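Local coordinates for HTH-type transcriptional activator ampR (Citrobacter freundii, PDB 3KOS), which regulates expression of the AmpC beta-lactamase gene as a LysR-type, DNA-binding transcription factor, the chain here being its effector-binding domain, at residues Q11-A23 / P39-R51. Numbering follows the deposited sequence.
Sequences QEKLKIGVVGTFA and PHIDLHISTHNNR. With MES (2-(N-morpholino)-ethanesulfonic acid), chain C.
Lys13 lays its aliphatic chain across His44 where the parallel strands 12-19 and 41-48 pair. With CG anti to the backbone N (chi1 -173°) and every later torsion extended, the lysine crosses the imidazole at about a right angle: the strand directs CB to this face of the sheet, contact begins at CG, 3.8 Å from His44 CD2, CD is 4.1 Å from NE2, and CE sits over the centre of the ring in a CH-pi contact, 3.8 Å from the centroid. NZ points up and away, still above the ring and 4.6 Å from His44 ND1. A MES molecule, probably from the crystallisation liquor, places C2 over the opposite face, while at the rim His44 NE2 donates to Asp42 OD2 (2.9 Å), approaching from above the carboxylate plane; this bond, with both faces covered, probably helps hold the ring's rotation. Asp42 OD1 accepts from MES N4. Gln11, bent at chi2 (-66°), brings its amide to the Pro39 carbonyl just before strand 41-48; NE2 bridges MES O2S and Pro39 O, the latter at 3.1 Å on a lone pair in the carbonyl plane.

Backbone bonds alternate from Glu12 N to His40 O through His48 N to Val18 O. On the other face Leu14 CD2 and Leu43 CD1 lie side by side 3.9 Å apart, beneath helices 20-37 and 194-209. His48 stands over the Val18-Val19 peptide and makes a weak bond from NE2 to Gly17 O, while its ND1 accepts Asn50 N in the ring plane. Gly20 N reaches His48 O at 3.0 Å. Thr47 OG1 is hydrogen-bonded to Asp137 OD1 of the second subunit, which also forms backbone hydrogen bonds with Ile45 and Thr47. This is the right-handed beta-alpha-beta crossover that opens the periplasmic-binding-protein-like fold of LysR effector domains.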
loop_
_atom_site.group_PDB
_atom_site.type_symbol
_atom_site.label_atom_id
_atom_site.label_comp_id
_atom_site.label_asym_id
_atom_site.label_seq_id
_atom_site.Cartn_x
_atom_site.Cartn_y
_atom_site.Cartn_z
ATOM N N GLN A 11 30.620 -4.791 -7.218
ATOM C CA GLN A 11 29.407 -4.475 -6.458
ATOM C C GLN A 11 28.953 -5.666 -5.628
ATOM O O GLN A 11 28.918 -6.793 -6.113
ATOM C CB GLN A 11 28.271 -4.046 -7.391
ATOM C CG GLN A 11 28.592 -2.841 -8.263
ATOM C CD GLN A 11 28.785 -1.576 -7.455
ATOM O OE1 GLN A 11 29.916 -1.146 -7.214
ATOM N NE2 GLN A 11 27.682 -0.975 -7.023
ATOM N N GLU A 12 28.589 -5.408 -4.379
ATOM C CA GLU A 12 28.146 -6.464 -3.488
ATOM C C GLU A 12 26.634 -6.368 -3.398
ATOM O O GLU A 12 26.098 -5.289 -3.171
ATOM C CB GLU A 12 28.776 -6.292 -2.106
ATOM C CG GLU A 12 30.308 -6.247 -2.159
ATOM C CD GLU A 12 30.948 -6.051 -0.797
ATOM O OE1 GLU A 12 30.214 -5.833 0.188
ATOM O OE2 GLU A 12 32.197 -6.119 -0.707
ATOM N N LYS A 13 25.956 -7.489 -3.589
ATOM C CA LYS A 13 24.499 -7.484 -3.609
ATOM C C LYS A 13 23.922 -7.420 -2.202
ATOM O O LYS A 13 24.445 -8.044 -1.281
ATOM C CB LYS A 13 23.980 -8.716 -4.340
ATOM C CG LYS A 13 22.478 -8.706 -4.553
ATOM C CD LYS A 13 22.068 -9.793 -5.522
ATOM C CE LYS A 13 20.555 -9.861 -5.665
ATOM N NZ LYS A 13 20.161 -10.967 -6.576
ATOM N N LEU A 14 22.844 -6.651 -2.042
ATOM C CA LEU A 14 22.118 -6.597 -0.781
ATOM C C LEU A 14 20.625 -6.553 -1.094
ATOM O O LEU A 14 20.170 -5.672 -1.818
ATOM C CB LEU A 14 22.526 -5.365 0.023
ATOM C CG LEU A 14 21.771 -5.062 1.322
ATOM C CD1 LEU A 14 21.893 -6.210 2.297
ATOM C CD2 LEU A 14 22.309 -3.788 1.953
ATOM N N LYS A 15 19.875 -7.506 -0.552
ATOM C CA LYS A 15 18.452 -7.614 -0.863
ATOM C C LYS A 15 17.632 -7.342 0.389
ATOM O O LYS A 15 17.774 -8.028 1.406
ATOM C CB LYS A 15 18.126 -8.996 -1.441
ATOM C CG LYS A 15 16.847 -8.996 -2.252
ATOM C CD LYS A 15 16.431 -10.379 -2.774
ATOM C CE LYS A 15 15.095 -10.255 -3.517
ATOM N NZ LYS A 15 14.488 -11.569 -3.896
ATOM N N ILE A 16 16.793 -6.318 0.322
ATOM C CA ILE A 16 16.038 -5.902 1.487
ATOM C C ILE A 16 14.552 -5.749 1.165
ATOM O O ILE A 16 14.192 -5.085 0.205
ATOM C CB ILE A 16 16.573 -4.589 2.046
ATOM C CG1 ILE A 16 18.070 -4.736 2.371
ATOM C CG2 ILE A 16 15.802 -4.190 3.283
ATOM C CD1 ILE A 16 18.615 -3.647 3.260
ATOM N N GLY A 17 13.712 -6.369 1.986
ATOM C CA GLY A 17 12.265 -6.240 1.869
ATOM C C GLY A 17 11.760 -5.284 2.936
ATOM O O GLY A 17 11.917 -5.547 4.128
ATOM N N VAL A 18 11.137 -4.185 2.513
ATOM C CA VAL A 18 10.809 -3.090 3.417
ATOM C C VAL A 18 9.290 -2.883 3.485
ATOM O O VAL A 18 8.649 -2.747 2.451
ATOM C CB VAL A 18 11.451 -1.760 2.923
ATOM C CG1 VAL A 18 11.184 -0.628 3.922
ATOM C CG2 VAL A 18 12.960 -1.934 2.728
ATOM N N VAL A 19 8.719 -2.843 4.685
ATOM C CA VAL A 19 7.287 -2.546 4.789
ATOM C C VAL A 19 7.026 -1.201 4.097
ATOM O O VAL A 19 7.777 -0.243 4.280
ATOM C CB VAL A 19 6.786 -2.569 6.263
ATOM C CG1 VAL A 19 7.571 -1.569 7.148
ATOM C CG2 VAL A 19 5.290 -2.302 6.328
ATOM N N GLY A 20 5.978 -1.142 3.274
ATOM C CA GLY A 20 5.803 -0.018 2.373
ATOM C C GLY A 20 5.749 1.314 3.091
ATOM O O GLY A 20 6.289 2.323 2.620
ATOM N N THR A 21 5.081 1.319 4.239
ATOM C CA THR A 21 4.919 2.538 5.015
ATOM C C THR A 21 6.274 3.144 5.375
ATOM O O THR A 21 6.475 4.358 5.279
ATOM C CB THR A 21 4.091 2.269 6.273
ATOM O OG1 THR A 21 2.781 1.826 5.873
ATOM C CG2 THR A 21 3.954 3.535 7.106
ATOM N N PHE A 22 7.203 2.293 5.784
ATOM C CA PHE A 22 8.563 2.749 6.109
ATOM C C PHE A 22 9.345 3.182 4.874
ATOM O O PHE A 22 10.119 4.132 4.935
ATOM C CB PHE A 22 9.327 1.662 6.847
ATOM C CG PHE A 22 10.665 2.106 7.395
ATOM C CD1 PHE A 22 11.814 1.947 6.648
ATOM C CD2 PHE A 22 10.765 2.657 8.667
ATOM C CE1 PHE A 22 13.050 2.333 7.152
ATOM C CE2 PHE A 22 11.999 3.051 9.178
ATOM C CZ PHE A 22 13.141 2.889 8.415
ATOM N N ALA A 23 9.171 2.468 3.760
ATOM C CA ALA A 23 9.857 2.836 2.528
ATOM C C ALA A 23 9.470 4.253 2.107
ATOM O O ALA A 23 10.326 5.088 1.803
ATOM C CB ALA A 23 9.516 1.828 1.413
ATOM N N PRO A 39 28.765 3.400 -2.268
ATOM C CA PRO A 39 28.469 3.234 -3.693
ATOM C C PRO A 39 28.745 1.820 -4.199
ATOM O O PRO A 39 28.284 1.469 -5.277
ATOM C CB PRO A 39 29.429 4.224 -4.362
ATOM C CG PRO A 39 30.526 4.409 -3.366
ATOM C CD PRO A 39 29.856 4.365 -2.042
ATOM N N HIS A 40 29.488 1.030 -3.435
ATOM C CA HIS A 40 29.887 -0.309 -3.861
ATOM C C HIS A 40 28.820 -1.359 -3.590
ATOM O O HIS A 40 29.010 -2.531 -3.910
ATOM C CB HIS A 40 31.183 -0.720 -3.153
ATOM C CG HIS A 40 31.085 -0.697 -1.658
ATOM N ND1 HIS A 40 31.100 0.473 -0.929
ATOM C CD2 HIS A 40 30.956 -1.702 -0.757
ATOM C CE1 HIS A 40 30.999 0.186 0.359
ATOM N NE2 HIS A 40 30.909 -1.126 0.489
ATOM N N ILE A 41 27.702 -0.951 -2.989
ATOM C CA ILE A 41 26.648 -1.903 -2.668
ATOM C C ILE A 41 25.502 -1.810 -3.683
ATOM O O ILE A 41 25.019 -0.723 -3.984
ATOM C CB ILE A 41 26.126 -1.702 -1.227
ATOM C CG1 ILE A 41 27.235 -2.047 -0.229
ATOM C CG2 ILE A 41 24.890 -2.566 -0.974
ATOM C CD1 ILE A 41 26.920 -1.711 1.202
ATOM N N ASP A 42 25.117 -2.963 -4.222
ATOM C CA ASP A 42 24.026 -3.074 -5.190
ATOM C C ASP A 42 22.766 -3.416 -4.399
ATOM O O ASP A 42 22.514 -4.572 -4.046
ATOM C CB ASP A 42 24.365 -4.159 -6.211
ATOM C CG ASP A 42 23.233 -4.444 -7.185
ATOM O OD1 ASP A 42 22.305 -3.616 -7.304
ATOM O OD2 ASP A 42 23.275 -5.517 -7.829
ATOM N N LEU A 43 21.993 -2.384 -4.096
ATOM C CA LEU A 43 20.853 -2.523 -3.203
ATOM C C LEU A 43 19.589 -2.862 -3.988
ATOM O O LEU A 43 19.169 -2.100 -4.854
ATOM C CB LEU A 43 20.659 -1.222 -2.422
ATOM C CG LEU A 43 19.491 -1.156 -1.444
ATOM C CD1 LEU A 43 19.601 -2.284 -0.442
ATOM C CD2 LEU A 43 19.485 0.196 -0.739
ATOM N N HIS A 44 18.996 -4.013 -3.682
ATOM C CA HIS A 44 17.753 -4.444 -4.306
ATOM C C HIS A 44 16.619 -4.277 -3.299
ATOM O O HIS A 44 16.512 -5.049 -2.354
ATOM C CB HIS A 44 17.839 -5.912 -4.706
ATOM C CG HIS A 44 18.819 -6.181 -5.802
ATOM N ND1 HIS A 44 18.452 -6.740 -7.005
ATOM C CD2 HIS A 44 20.152 -5.952 -5.882
ATOM C CE1 HIS A 44 19.519 -6.856 -7.777
ATOM N NE2 HIS A 44 20.563 -6.381 -7.120
ATOM N N ILE A 45 15.778 -3.270 -3.501
ATOM C CA ILE A 45 14.690 -3.011 -2.570
ATOM C C ILE A 45 13.363 -3.518 -3.107
ATOM O O ILE A 45 13.040 -3.304 -4.270
ATOM C CB ILE A 45 14.541 -1.515 -2.309
ATOM C CG1 ILE A 45 15.820 -0.992 -1.658
ATOM C CG2 ILE A 45 13.330 -1.249 -1.430
ATOM C CD1 ILE A 45 15.797 0.470 -1.416
ATOM N N SER A 46 12.607 -4.196 -2.252
ATOM C CA SER A 46 11.235 -4.576 -2.578
ATOM C C SER A 46 10.378 -4.197 -1.382
ATOM O O SER A 46 10.891 -4.110 -0.272
ATOM C CB SER A 46 11.139 -6.076 -2.860
ATOM O OG SER A 46 11.566 -6.827 -1.737
ATOM N N THR A 47 9.095 -3.926 -1.603
ATOM C CA THR A 47 8.225 -3.569 -0.490
ATOM C C THR A 47 7.251 -4.698 -0.176
ATOM O O THR A 47 6.957 -5.539 -1.026
ATOM C CB THR A 47 7.427 -2.259 -0.752
ATOM O OG1 THR A 47 6.530 -2.463 -1.847
ATOM C CG2 THR A 47 8.377 -1.104 -1.070
ATOM N N HIS A 48 6.752 -4.703 1.051
ATOM C CA HIS A 48 5.784 -5.700 1.485
ATOM C C HIS A 48 4.782 -5.037 2.427
ATOM O O HIS A 48 4.932 -3.857 2.764
ATOM C CB HIS A 48 6.489 -6.897 2.150
ATOM C CG HIS A 48 7.370 -6.534 3.314
ATOM N ND1 HIS A 48 6.868 -6.223 4.561
ATOM C CD2 HIS A 48 8.719 -6.475 3.432
ATOM C CE1 HIS A 48 7.867 -5.970 5.388
ATOM N NE2 HIS A 48 8.999 -6.114 4.727
ATOM N N ASN A 49 3.741 -5.771 2.823
ATOM C CA ASN A 49 2.738 -5.201 3.716
ATOM C C ASN A 49 2.872 -5.702 5.154
ATOM O O ASN A 49 1.879 -5.848 5.877
ATOM C CB ASN A 49 1.314 -5.416 3.166
ATOM C CG ASN A 49 0.902 -6.882 3.130
ATOM O OD1 ASN A 49 1.691 -7.779 3.426
ATOM N ND2 ASN A 49 -0.357 -7.128 2.777
ATOM N N ASN A 50 4.113 -5.963 5.555
ATOM C CA ASN A 50 4.434 -6.443 6.894
ATOM C C ASN A 50 4.168 -7.924 7.124
ATOM O O ASN A 50 4.542 -8.459 8.162
ATOM C CB ASN A 50 3.743 -5.628 7.987
ATOM C CG ASN A 50 4.653 -5.384 9.167
ATOM O OD1 ASN A 50 5.768 -4.891 8.993
ATOM N ND2 ASN A 50 4.196 -5.723 10.365
ATOM N N ARG A 51 3.503 -8.566 6.170
ATOM C CA ARG A 51 3.367 -10.024 6.170
ATOM C C ARG A 51 4.274 -10.536 5.091
ATOM O O ARG A 51 3.991 -10.387 3.893
ATOM C CB ARG A 51 1.935 -10.471 5.872
ATOM C CG ARG A 51 0.961 -10.148 6.962
ATOM C CD ARG A 51 0.571 -8.694 6.875
ATOM N NE ARG A 51 -0.554 -8.387 7.746
ATOM C CZ ARG A 51 -1.083 -7.176 7.869
ATOM N NH1 ARG A 51 -0.598 -6.163 7.160
ATOM N NH2 ARG A 51 -2.096 -6.976 8.703
HETATM O O1 MES C . 18.321 -2.732 -9.251
HETATM C C2 MES C . 19.280 -3.374 -10.050
HETATM C C3 MES C . 20.501 -2.475 -10.290
HETATM N N4 MES C . 21.113 -2.067 -9.008
HETATM C C5 MES C . 20.141 -1.540 -8.008
HETATM C C6 MES C . 18.754 -2.211 -8.023
HETATM C C7 MES C . 22.324 -1.178 -9.120
HETATM C C8 MES C . 23.526 -1.881 -9.666
HETATM S S MES C . 24.894 -1.437 -9.615
HETATM O O1S MES C . 25.743 -2.373 -10.636
HETATM O O2S MES C . 25.262 -1.674 -8.071
HETATM O O3S MES C . 24.896 0.124 -9.990
HETATM O O HOH W 1 2.982 -1.106 3.672
#